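Local structure of effector protein B, substrate of the Dot/Icm secretion system (Legionella drancourtii, 4JVS) at residues Q62-F67 and S126-K131; A158-L163 and T207-L212; Y231-Q236 and S260-R265; Q236-M241 and D270-E275. The protein is a Dot/Icm-secreted effector whose GAP domain, the part described here, probably speeds GTP hydrolysis by a Rab-family GTPase. All blocks are in the same frame, centred on the assembly; numbering follows the deposited sequence.

Contact 1. Residues Q62-F67 and S126-K131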
# COMPACT_ATOMS: atom_id res chain seq x y z
N GLN A 62 13.32 13.65 0.14
CA GLN A 62 14.63 13.23 0.65
C GLN A 62 14.48 12.29 1.86
O GLN A 62 15.30 11.41 2.06
CB GLN A 62 15.50 14.44 1.03
CG GLN A 62 15.63 15.51 -0.06
CD GLN A 62 16.43 15.07 -1.28
OE1 GLN A 62 17.60 14.69 -1.17
NE2 GLN A 62 15.81 15.14 -2.46
N LEU A 63 13.43 12.50 2.65
CA LEU A 63 13.21 11.64 3.80
C LEU A 63 12.90 10.24 3.30
O LEU A 63 13.36 9.25 3.87
CB LEU A 63 12.05 12.16 4.65
CG LEU A 63 12.21 12.07 6.17
CD1 LEU A 63 10.86 12.14 6.86
CD2 LEU A 63 12.94 10.83 6.57
N ALA A 64 12.12 10.16 2.22
CA ALA A 64 11.79 8.88 1.62
C ALA A 64 13.01 8.16 1.02
O ALA A 64 13.19 6.96 1.25
CB ALA A 64 10.67 9.03 0.59
N LYS A 65 13.85 8.87 0.26
CA LYS A 65 15.10 8.26 -0.22
C LYS A 65 15.91 7.73 0.95
O LYS A 65 16.44 6.63 0.91
CB LYS A 65 15.94 9.25 -1.04
CG LYS A 65 15.22 9.79 -2.29
CD LYS A 65 15.74 11.19 -2.70
CE LYS A 65 14.91 11.81 -3.84
NZ LYS A 65 15.01 11.07 -5.15
N CYS A 66 15.98 8.53 2.00
CA CYS A 66 16.75 8.21 3.19
C CYS A 66 16.25 6.93 3.86
O CYS A 66 17.04 6.05 4.24
CB CYS A 66 16.69 9.39 4.16
SG CYS A 66 17.75 9.29 5.60
N PHE A 67 14.94 6.81 4.01
CA PHE A 67 14.37 5.59 4.57
C PHE A 67 14.55 4.40 3.61
O PHE A 67 14.86 3.28 4.03
CB PHE A 67 12.89 5.78 4.89
CG PHE A 67 12.16 4.49 5.07
CD1 PHE A 67 12.31 3.75 6.23
CD2 PHE A 67 11.33 4.00 4.07
CE1 PHE A 67 11.65 2.57 6.39
CE2 PHE A 67 10.67 2.82 4.23
CZ PHE A 67 10.83 2.10 5.39
N SER A 126 7.22 -2.10 1.06
CA SER A 126 7.57 -1.14 2.10
C SER A 126 8.36 0.09 1.65
O SER A 126 8.61 0.99 2.45
CB SER A 126 8.28 -1.87 3.24
OG SER A 126 7.38 -2.75 3.90
N ILE A 127 8.74 0.16 0.38
CA ILE A 127 9.44 1.33 -0.14
C ILE A 127 8.50 2.51 -0.39
O ILE A 127 7.44 2.36 -1.01
CB ILE A 127 10.31 0.98 -1.37
CG1 ILE A 127 11.67 0.44 -0.91
CG2 ILE A 127 10.53 2.21 -2.25
CD1 ILE A 127 12.62 0.11 -2.02
N VAL A 128 8.88 3.67 0.12
CA VAL A 128 8.08 4.87 -0.01
C VAL A 128 8.51 5.64 -1.25
O VAL A 128 9.66 6.05 -1.36
CB VAL A 128 8.25 5.79 1.21
CG1 VAL A 128 7.20 6.88 1.19
CG2 VAL A 128 8.14 4.99 2.49
N ASP A 129 7.57 5.82 -2.17
CA ASP A 129 7.82 6.55 -3.41
C ASP A 129 8.13 8.00 -3.09
O ASP A 129 7.28 8.72 -2.56
CB ASP A 129 6.60 6.48 -4.32
CG ASP A 129 6.85 7.11 -5.67
OD1 ASP A 129 5.94 7.80 -6.20
OD2 ASP A 129 7.96 6.90 -6.21
N PRO A 130 9.36 8.44 -3.40
CA PRO A 130 9.74 9.84 -3.15
C PRO A 130 8.82 10.85 -3.85
O PRO A 130 8.53 11.90 -3.28
CB PRO A 130 11.17 9.91 -3.73
CG PRO A 130 11.69 8.50 -3.63
CD PRO A 130 10.49 7.62 -3.87
N LYS A 131 8.29 10.54 -5.01
CA LYS A 131 7.40 11.46 -5.66
C LYS A 131 6.03 11.56 -5.09
O LYS A 131 5.53 12.63 -4.84
CB LYS A 131 7.26 11.10 -7.11
CG LYS A 131 8.50 11.26 -7.90
CD LYS A 131 8.17 11.18 -9.37
CE LYS A 131 8.24 9.76 -9.87
NZ LYS A 131 9.59 9.41 -10.35

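Contact 2. Residues A158-L163 and T207-L212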
# COMPACT_ATOMS: atom_id res chain seq x y z
N ALA A 158 8.18 -10.99 9.66
CA ALA A 158 7.24 -10.14 10.38
C ALA A 158 7.96 -9.01 11.09
O ALA A 158 7.42 -7.91 11.22
CB ALA A 158 6.44 -10.96 11.37
N LYS A 159 9.19 -9.27 11.55
CA LYS A 159 9.97 -8.25 12.25
C LYS A 159 10.48 -7.17 11.30
O LYS A 159 10.48 -5.98 11.65
CB LYS A 159 11.11 -8.89 13.04
CG LYS A 159 10.62 -9.63 14.29
CD LYS A 159 11.72 -10.45 14.97
CE LYS A 159 11.17 -11.25 16.15
NZ LYS A 159 12.24 -12.02 16.84
N MET A 160 10.91 -7.58 10.11
CA MET A 160 11.45 -6.68 9.10
C MET A 160 10.35 -5.79 8.56
O MET A 160 10.54 -4.59 8.38
CB MET A 160 12.03 -7.48 7.94
CG MET A 160 13.12 -8.43 8.35
SD MET A 160 14.59 -7.58 8.94
CE MET A 160 15.36 -8.91 9.86
N GLN A 161 9.21 -6.40 8.30
CA GLN A 161 8.06 -5.68 7.76
C GLN A 161 7.55 -4.68 8.79
O GLN A 161 6.99 -3.63 8.45
CB GLN A 161 6.98 -6.69 7.37
CG GLN A 161 5.71 -6.09 6.85
CD GLN A 161 5.31 -6.68 5.53
OE1 GLN A 161 6.03 -6.53 4.54
NE2 GLN A 161 4.16 -7.36 5.49
N ARG A 162 7.81 -4.96 10.03
CA ARG A 162 7.28 -4.20 11.12
C ARG A 162 8.13 -3.00 11.34
O ARG A 162 7.65 -1.96 11.69
CB ARG A 162 7.30 -5.11 12.32
CG ARG A 162 6.57 -4.72 13.51
CD ARG A 162 6.70 -5.81 14.48
NE ARG A 162 5.70 -6.82 14.22
CZ ARG A 162 5.79 -8.09 14.59
NH1 ARG A 162 6.84 -8.52 15.22
NH2 ARG A 162 4.81 -8.91 14.30
N LEU A 163 9.42 -3.17 11.16
CA LEU A 163 10.38 -2.08 11.19
C LEU A 163 10.15 -1.17 9.98
O LEU A 163 10.26 0.05 10.05
CB LEU A 163 11.81 -2.64 11.14
CG LEU A 163 12.96 -1.66 10.88
CD1 LEU A 163 13.25 -0.81 12.10
CD2 LEU A 163 14.22 -2.37 10.38
N THR A 207 16.02 -2.41 17.14
CA THR A 207 16.74 -3.21 18.12
C THR A 207 16.60 -4.69 17.82
O THR A 207 17.59 -5.41 17.72
CB THR A 207 16.22 -2.96 19.55
OG1 THR A 207 16.18 -1.55 19.82
CG2 THR A 207 17.11 -3.66 20.56
N GLU A 208 15.38 -5.14 17.60
CA GLU A 208 15.11 -6.51 17.29
C GLU A 208 15.61 -6.95 15.95
O GLU A 208 15.95 -8.08 15.76
CB GLU A 208 13.64 -6.68 17.23
CG GLU A 208 12.98 -6.41 18.46
CD GLU A 208 11.70 -7.13 18.50
OE1 GLU A 208 11.67 -8.25 18.01
OE2 GLU A 208 10.72 -6.59 19.01
N VAL A 209 15.56 -6.05 14.99
CA VAL A 209 16.09 -6.33 13.66
C VAL A 209 17.62 -6.45 13.67
O VAL A 209 18.19 -7.40 13.11
CB VAL A 209 15.66 -5.24 12.67
CG1 VAL A 209 16.52 -5.28 11.41
CG2 VAL A 209 14.19 -5.41 12.33
N ASP A 210 18.28 -5.49 14.32
CA ASP A 210 19.74 -5.50 14.45
C ASP A 210 20.23 -6.73 15.22
O ASP A 210 21.36 -7.17 15.04
CB ASP A 210 20.21 -4.22 15.13
CG ASP A 210 20.20 -3.00 14.21
OD1 ASP A 210 19.80 -3.12 13.02
OD2 ASP A 210 20.60 -1.91 14.69
N ALA A 211 19.36 -7.27 16.08
CA ALA A 211 19.69 -8.41 16.93
C ALA A 211 19.55 -9.72 16.16
O ALA A 211 20.27 -10.68 16.42
CB ALA A 211 18.80 -8.43 18.15
N LEU A 212 18.65 -9.73 15.21
CA LEU A 212 18.45 -10.86 14.37
C LEU A 212 19.59 -11.01 13.43
O LEU A 212 19.92 -12.09 13.04
CB LEU A 212 17.19 -10.68 13.59
CG LEU A 212 16.01 -11.13 14.40
CD1 LEU A 212 14.73 -11.06 13.61
CD2 LEU A 212 16.29 -12.56 14.78

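Contact 3. Residues Y231-Q236 and S260-R265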
# COMPACT_ATOMS: atom_id res chain seq x y z
N TYR A 231 14.81 -16.25 -7.93
CA TYR A 231 15.55 -17.51 -7.87
C TYR A 231 15.61 -18.09 -9.27
O TYR A 231 14.85 -17.67 -10.14
CB TYR A 231 14.87 -18.49 -6.92
CG TYR A 231 14.85 -18.00 -5.48
CD1 TYR A 231 16.04 -17.75 -4.81
CD2 TYR A 231 13.66 -17.78 -4.81
CE1 TYR A 231 16.04 -17.30 -3.51
CE2 TYR A 231 13.65 -17.32 -3.52
CZ TYR A 231 14.84 -17.08 -2.87
OH TYR A 231 14.84 -16.64 -1.57
N ASP A 232 16.52 -19.03 -9.50
CA ASP A 232 16.73 -19.58 -10.84
C ASP A 232 15.43 -20.14 -11.44
O ASP A 232 14.74 -20.97 -10.83
CB ASP A 232 17.86 -20.62 -10.84
CG ASP A 232 19.26 -20.00 -10.65
OD1 ASP A 232 19.39 -18.77 -10.79
OD2 ASP A 232 20.23 -20.73 -10.37
N ILE A 233 15.08 -19.67 -12.62
CA ILE A 233 13.92 -20.18 -13.32
C ILE A 233 14.36 -20.94 -14.53
O ILE A 233 14.92 -20.38 -15.44
CB ILE A 233 13.05 -19.05 -13.85
CG1 ILE A 233 12.73 -18.03 -12.79
CG2 ILE A 233 11.74 -19.58 -14.34
CD1 ILE A 233 11.84 -16.95 -13.28
N ASP A 234 14.05 -22.22 -14.57
CA ASP A 234 14.42 -23.10 -15.65
C ASP A 234 13.57 -22.95 -16.87
O ASP A 234 12.48 -22.44 -16.82
CB ASP A 234 14.38 -24.55 -15.20
CG ASP A 234 13.03 -25.09 -15.21
OD1 ASP A 234 12.20 -24.52 -15.91
OD2 ASP A 234 12.75 -26.06 -14.52
N GLU A 235 14.07 -23.44 -17.98
CA GLU A 235 13.48 -23.18 -19.27
C GLU A 235 12.06 -23.68 -19.31
O GLU A 235 11.18 -23.03 -19.80
CB GLU A 235 14.31 -23.92 -20.31
CG GLU A 235 14.00 -23.59 -21.74
CD GLU A 235 14.54 -22.27 -22.16
OE1 GLU A 235 15.05 -21.54 -21.30
OE2 GLU A 235 14.43 -21.95 -23.35
N GLN A 236 11.80 -24.80 -18.72
CA GLN A 236 10.50 -25.39 -18.77
C GLN A 236 9.52 -24.62 -17.91
O GLN A 236 8.38 -24.52 -18.24
CB GLN A 236 10.62 -26.81 -18.27
CG GLN A 236 9.87 -27.84 -19.01
CD GLN A 236 9.28 -28.82 -18.07
OE1 GLN A 236 9.69 -29.97 -18.01
NE2 GLN A 236 8.31 -28.37 -17.30
N SER A 260 20.38 -9.15 -17.37
CA SER A 260 20.38 -10.41 -16.64
C SER A 260 20.41 -11.59 -17.59
O SER A 260 20.08 -11.45 -18.76
CB SER A 260 19.14 -10.55 -15.75
OG SER A 260 18.29 -9.42 -15.84
N ARG A 261 20.79 -12.74 -17.06
CA ARG A 261 20.67 -13.99 -17.79
C ARG A 261 19.19 -14.30 -17.98
O ARG A 261 18.78 -14.80 -19.03
CB ARG A 261 21.37 -15.12 -17.04
CG ARG A 261 22.40 -15.86 -17.87
CD ARG A 261 23.04 -17.00 -17.10
NE ARG A 261 24.15 -16.54 -16.27
CZ ARG A 261 24.91 -17.36 -15.54
NH1 ARG A 261 24.69 -18.67 -15.56
NH2 ARG A 261 25.90 -16.86 -14.81
N LEU A 262 18.38 -14.01 -16.97
CA LEU A 262 16.94 -14.27 -17.04
C LEU A 262 16.25 -13.42 -18.10
O LEU A 262 15.52 -13.95 -18.94
CB LEU A 262 16.27 -14.06 -15.68
CG LEU A 262 14.76 -14.25 -15.55
CD1 LEU A 262 14.30 -15.55 -16.16
CD2 LEU A 262 14.35 -14.20 -14.09
N ILE A 263 16.47 -12.11 -18.09
CA ILE A 263 15.79 -11.25 -19.05
C ILE A 263 16.28 -11.50 -20.47
O ILE A 263 15.54 -11.32 -21.44
CB ILE A 263 15.93 -9.76 -18.71
CG1 ILE A 263 14.87 -8.95 -19.48
CG2 ILE A 263 17.34 -9.27 -19.00
CD1 ILE A 263 15.16 -7.48 -19.56
N MET A 264 17.54 -11.84 -20.62
CA MET A 264 18.10 -12.22 -21.89
C MET A 264 17.52 -13.51 -22.40
O MET A 264 17.32 -13.70 -23.57
CB MET A 264 19.61 -12.29 -21.79
CG MET A 264 20.32 -11.01 -22.16
SD MET A 264 19.29 -9.94 -23.11
CE MET A 264 20.06 -8.40 -22.78
N ARG A 265 17.25 -14.41 -21.49
CA ARG A 265 16.66 -15.68 -21.80
C ARG A 265 15.31 -15.51 -22.42
O ARG A 265 14.93 -16.22 -23.30
CB ARG A 265 16.50 -16.45 -20.51
CG ARG A 265 16.69 -17.93 -20.65
CD ARG A 265 17.49 -18.47 -19.50
NE ARG A 265 16.59 -19.07 -18.56
CZ ARG A 265 16.80 -19.16 -17.27
NH1 ARG A 265 15.88 -19.71 -16.51
NH2 ARG A 265 17.93 -18.70 -16.76

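Contact 4. Residues Q236-M241 and D270-E275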
# COMPACT_ATOMS: atom_id res chain seq x y z
N GLN A 236 11.80 -24.80 -18.72
CA GLN A 236 10.50 -25.39 -18.77
C GLN A 236 9.52 -24.62 -17.91
O GLN A 236 8.38 -24.52 -18.24
CB GLN A 236 10.62 -26.81 -18.27
CG GLN A 236 9.87 -27.84 -19.01
CD GLN A 236 9.28 -28.82 -18.07
OE1 GLN A 236 9.69 -29.97 -18.01
NE2 GLN A 236 8.31 -28.37 -17.30
N THR A 237 9.96 -24.13 -16.78
CA THR A 237 9.07 -23.37 -15.93
C THR A 237 8.71 -22.08 -16.56
O THR A 237 7.65 -21.55 -16.39
CB THR A 237 9.68 -23.07 -14.57
OG1 THR A 237 9.79 -24.27 -13.83
CG2 THR A 237 8.78 -22.14 -13.84
N LEU A 238 9.68 -21.55 -17.25
CA LEU A 238 9.59 -20.24 -17.88
C LEU A 238 8.74 -20.25 -19.16
O LEU A 238 8.12 -19.25 -19.49
CB LEU A 238 11.00 -19.71 -18.17
CG LEU A 238 11.21 -18.25 -18.54
CD1 LEU A 238 10.72 -17.31 -17.45
CD2 LEU A 238 12.68 -18.02 -18.82
N ASN A 239 8.70 -21.38 -19.86
CA ASN A 239 7.88 -21.51 -21.07
C ASN A 239 6.43 -21.81 -20.75
O ASN A 239 5.58 -21.89 -21.64
CB ASN A 239 8.43 -22.58 -22.01
CG ASN A 239 9.76 -22.19 -22.64
OD1 ASN A 239 10.77 -22.85 -22.43
ND2 ASN A 239 9.75 -21.10 -23.41
N ALA A 240 6.15 -21.98 -19.46
CA ALA A 240 4.79 -22.20 -18.98
C ALA A 240 4.13 -20.89 -18.54
O ALA A 240 2.93 -20.83 -18.26
CB ALA A 240 4.80 -23.21 -17.82
N MET A 241 4.93 -19.83 -18.46
CA MET A 241 4.45 -18.55 -17.97
C MET A 241 3.55 -17.81 -18.96
O MET A 241 3.69 -17.95 -20.17
CB MET A 241 5.63 -17.69 -17.54
CG MET A 241 6.45 -18.34 -16.45
SD MET A 241 7.37 -17.15 -15.49
CE MET A 241 7.28 -17.90 -13.86
N ASP A 270 11.92 -15.58 -28.91
CA ASP A 270 11.10 -15.71 -30.10
C ASP A 270 9.68 -16.06 -29.80
O ASP A 270 8.78 -15.33 -30.17
CB ASP A 270 11.68 -16.77 -31.02
CG ASP A 270 12.11 -16.22 -32.35
OD1 ASP A 270 12.42 -15.04 -32.44
OD2 ASP A 270 12.15 -16.98 -33.32
N SER A 271 9.47 -17.22 -29.22
CA SER A 271 8.21 -17.64 -28.63
C SER A 271 7.82 -16.96 -27.35
O SER A 271 6.70 -16.54 -27.20
CB SER A 271 8.21 -19.13 -28.42
OG SER A 271 8.36 -19.43 -27.07
N LEU A 272 8.76 -16.84 -26.44
CA LEU A 272 8.61 -16.09 -25.20
C LEU A 272 8.41 -14.60 -25.47
O LEU A 272 7.58 -13.95 -24.84
CB LEU A 272 9.80 -16.29 -24.27
CG LEU A 272 9.93 -17.64 -23.57
CD1 LEU A 272 11.17 -17.65 -22.70
CD2 LEU A 272 8.68 -17.95 -22.75
N TRP A 273 9.18 -14.06 -26.42
CA TRP A 273 9.07 -12.66 -26.79
C TRP A 273 7.69 -12.29 -27.34
O TRP A 273 7.19 -11.19 -27.11
CB TRP A 273 10.13 -12.30 -27.82
CG TRP A 273 9.84 -11.00 -28.49
CD1 TRP A 273 9.45 -10.81 -29.78
CD2 TRP A 273 9.87 -9.71 -27.88
NE1 TRP A 273 9.26 -9.47 -30.02
CE2 TRP A 273 9.51 -8.78 -28.87
CE3 TRP A 273 10.18 -9.25 -26.59
CZ2 TRP A 273 9.45 -7.41 -28.61
CZ3 TRP A 273 10.12 -7.90 -26.35
CH2 TRP A 273 9.76 -6.99 -27.35
N GLN A 274 7.06 -13.23 -28.01
CA GLN A 274 5.75 -13.02 -28.54
C GLN A 274 4.76 -12.77 -27.46
O GLN A 274 3.93 -11.91 -27.56
CB GLN A 274 5.32 -14.29 -29.21
CG GLN A 274 4.95 -14.14 -30.66
CD GLN A 274 4.73 -15.47 -31.29
OE1 GLN A 274 4.60 -16.46 -30.61
NE2 GLN A 274 4.71 -15.50 -32.60
N GLU A 275 4.84 -13.56 -26.41
CA GLU A 275 3.99 -13.36 -25.28
C GLU A 275 4.29 -12.09 -24.57
O GLU A 275 3.41 -11.45 -24.08
CB GLU A 275 4.11 -14.52 -24.34
CG GLU A 275 4.06 -15.83 -25.06
CD GLU A 275 2.83 -16.60 -24.75
OE1 GLU A 275 2.67 -17.03 -23.61
OE2 GLU A 275 2.01 -16.78 -25.65

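Contact 1. Residues Q62-F67 and S126-K131
With CG anti to the backbone N (chi1 163°), Phe67 sends its ring off helix 60-80 to the loop residues Ser126 and Val128; Val128 replies with CG2 anti to its own carbonyl carbon, which turns that methyl to the ring. The ring meets the loop in two ways. Its edge is presented to a carbonyl group, Phe67 CE2 lying 3.3 Å from Ser126 O with the oxygen in the ring plane, where the slightly positive ring hydrogens suit it. A methyl also comes obliquely to the ring, Phe67 CD2 being 3.7 Å from Val128 CG2, and the two side chains run at about a right angle.

One turn earlier the small side chain of Ala64 lets the loop come close: the backbones are nearest at Ala64 and Pro130, whose CA atoms are 5.3 Å apart. Ala64 CB is 4.1 Å from Val128 CB and 3.9 Å from Pro130 CA, so its methyl sits between two loop residues that point to the helix before and after Asp129, which points away. Beside them the aliphatic part of Lys65 crosses the proline ring, Lys65 CG to Pro130 CG 4.0 Å, while the chain bends at its last torsion; a lysine suits an edge where carbon is buried and the amine can reach water.

The partner protein packs on Ser126 and Val128. Asn68, the residue after Phe67, donates a hydrogen bond through ND2 to Val128 O. Phe67 also makes a T-shaped stack with Phe34 of helix 34-45, and helix 156-177 backs the loop through Ala164, on Ser126, and Gln168, on Val128.

Contact 2. Residues A158-L163 and T207-L212
Lys159 meets Glu208 and Leu212, and Val209 meets Met160 and Leu163, in a roughly antiparallel helix pair of the mainly helical N-terminal subdomain of the GAP domain. The axes of the two short segments approach to 9.6 Å, with 139° between their directions.

From CB, Lys159 turns CG beside its backbone N (chi1 -73°) and then runs extended, crossing the side chains of Glu208 and Leu212 at about a right angle. Its CG passes 4.1 Å from Glu208 OE1. The next carbon, CD, lies on a methyl, 3.4 Å from Leu212 CD1, and CE is 3.6 Å from Glu208 OE1. At the tip, Lys159 NZ stands 4.0 Å from Glu208 OE1, a long salt bridge that is electrostatic rather than a hydrogen bond. A lysine suits this place because its CD packs on Leu212 while its charge faces the glutamate.

Deeper in, the beta-branched Val209 offers two methyls to two partners. Met160, bent at chi2, brings its sulfur obliquely to the valine, SD to Val209 CG1 3.9 Å; its flexible thioether also reaches Val74 of helix 60-80, which Val209 touches too. Leu163, one turn after Lys159, crosses Val209 at about a right angle, with Leu163 CD2 3.6 Å from Val209 CG2.

Contact 3. Residues Y231-Q236 and S260-R265
Ile233 and Leu262 form the close-packed half of this contact. Ile233 CD1, at the end of an extended chain, lies 3.8 Å from Leu262 CD2 and 4.0 Å from Leu262 CD1, fitting against the fork of the leucine. Leu262 has CG anti to its backbone N (chi1 179°), which carries both methyls out from helix 261-267 to the loop. Branched apolar residues suit this buried place, where shape rather than polarity does the work.

The polar part is looser and more open: Glu235 is exposed and Arg265 partly so. Glu235, bent at chi2, slides past Arg265 in the opposite direction, and Glu235 OE1 is 4.0 Å from Arg265 CG; their charges are complementary, but the approach does not amount to a salt bridge. The modelled position of the arginine head against Ile233 O is doubtful, and so is its link to an acetic acid molecule. Asp234, whose side chain points away from helix 261-267, is the N-cap of helix 235-238: its OD1 accepts a hydrogen bond from Thr237 N, a role that a short carboxylate side chain fits well.

Ile249 of helix 243-253 closes the apolar half, touching both Ile233 and Leu262, and Leu238 of helix 235-238 lies against the same pair and against Arg265.

Contact 4. Residues Q236-M241 and D270-E275
In the helical C-terminal subdomain of the GAP domain, the short helix 235-238 and the residues after it pack on Leu272 of helix 271-280, the residue through which most of the contact is made. Its side chain leaves with CG anti to the carbonyl carbon (chi1 -72°) and puts its two methyls to different uses. Leu272 CD1 is 4.2 Å from Leu238 CD2, a loose apolar touch between chains that cross at about a right angle. The other methyl lies by the backbone, with Leu272 CD2 3.6 Å from Leu238 O. A branched residue is apt here, since its fork meets both the Leu238 side chain and the Leu238 carbonyl.

The exposed Asn239 lays its side chain across Leu272, again nearly perpendicular to it; a polar amide suits a position open to water. The backbones are nearest at this point, Asn239 CA to Leu272 CA being 6.9 Å. Farther along, Glu275 OE1 comes 3.7 Å from Met241 O, but a carboxylate and a carbonyl oxygen have no hydrogen to share, so this is packing only.

Asp270, with a positive phi of 68°, turns the chain out of the preceding helix into helix 271-280, and makes a salt bridge to Arg303 of helix 292-306. Leu246 of helix 243-253 packs on Leu238, Leu272 and Glu275, while Ile266 of helix 261-267 touches Leu238.

In the fold
Contacts 1 and 2 come in series in the N-terminal subdomain, ahead of contacts 3 and 4, which interleave in the C-terminal one. The centres of contacts 1 and 2 are 19 Å apart, and they meet where Ser126 packs on Gln161 of helix 156-177. Those of contacts 3 and 4 are 10 Å apart; they share Gln236 and helix 235-238 and pack together around Leu238. Between the subdomains the centres are 30 to 38 Å apart, and no pair touches. Contacts 1 and 2 each touch the other protein chain, Ser126 of contact 1 having its side chain about 12 Å from the aluminium fluoride; contacts 3 and 4 touch no other chain and are packing within the C-terminal subdomain.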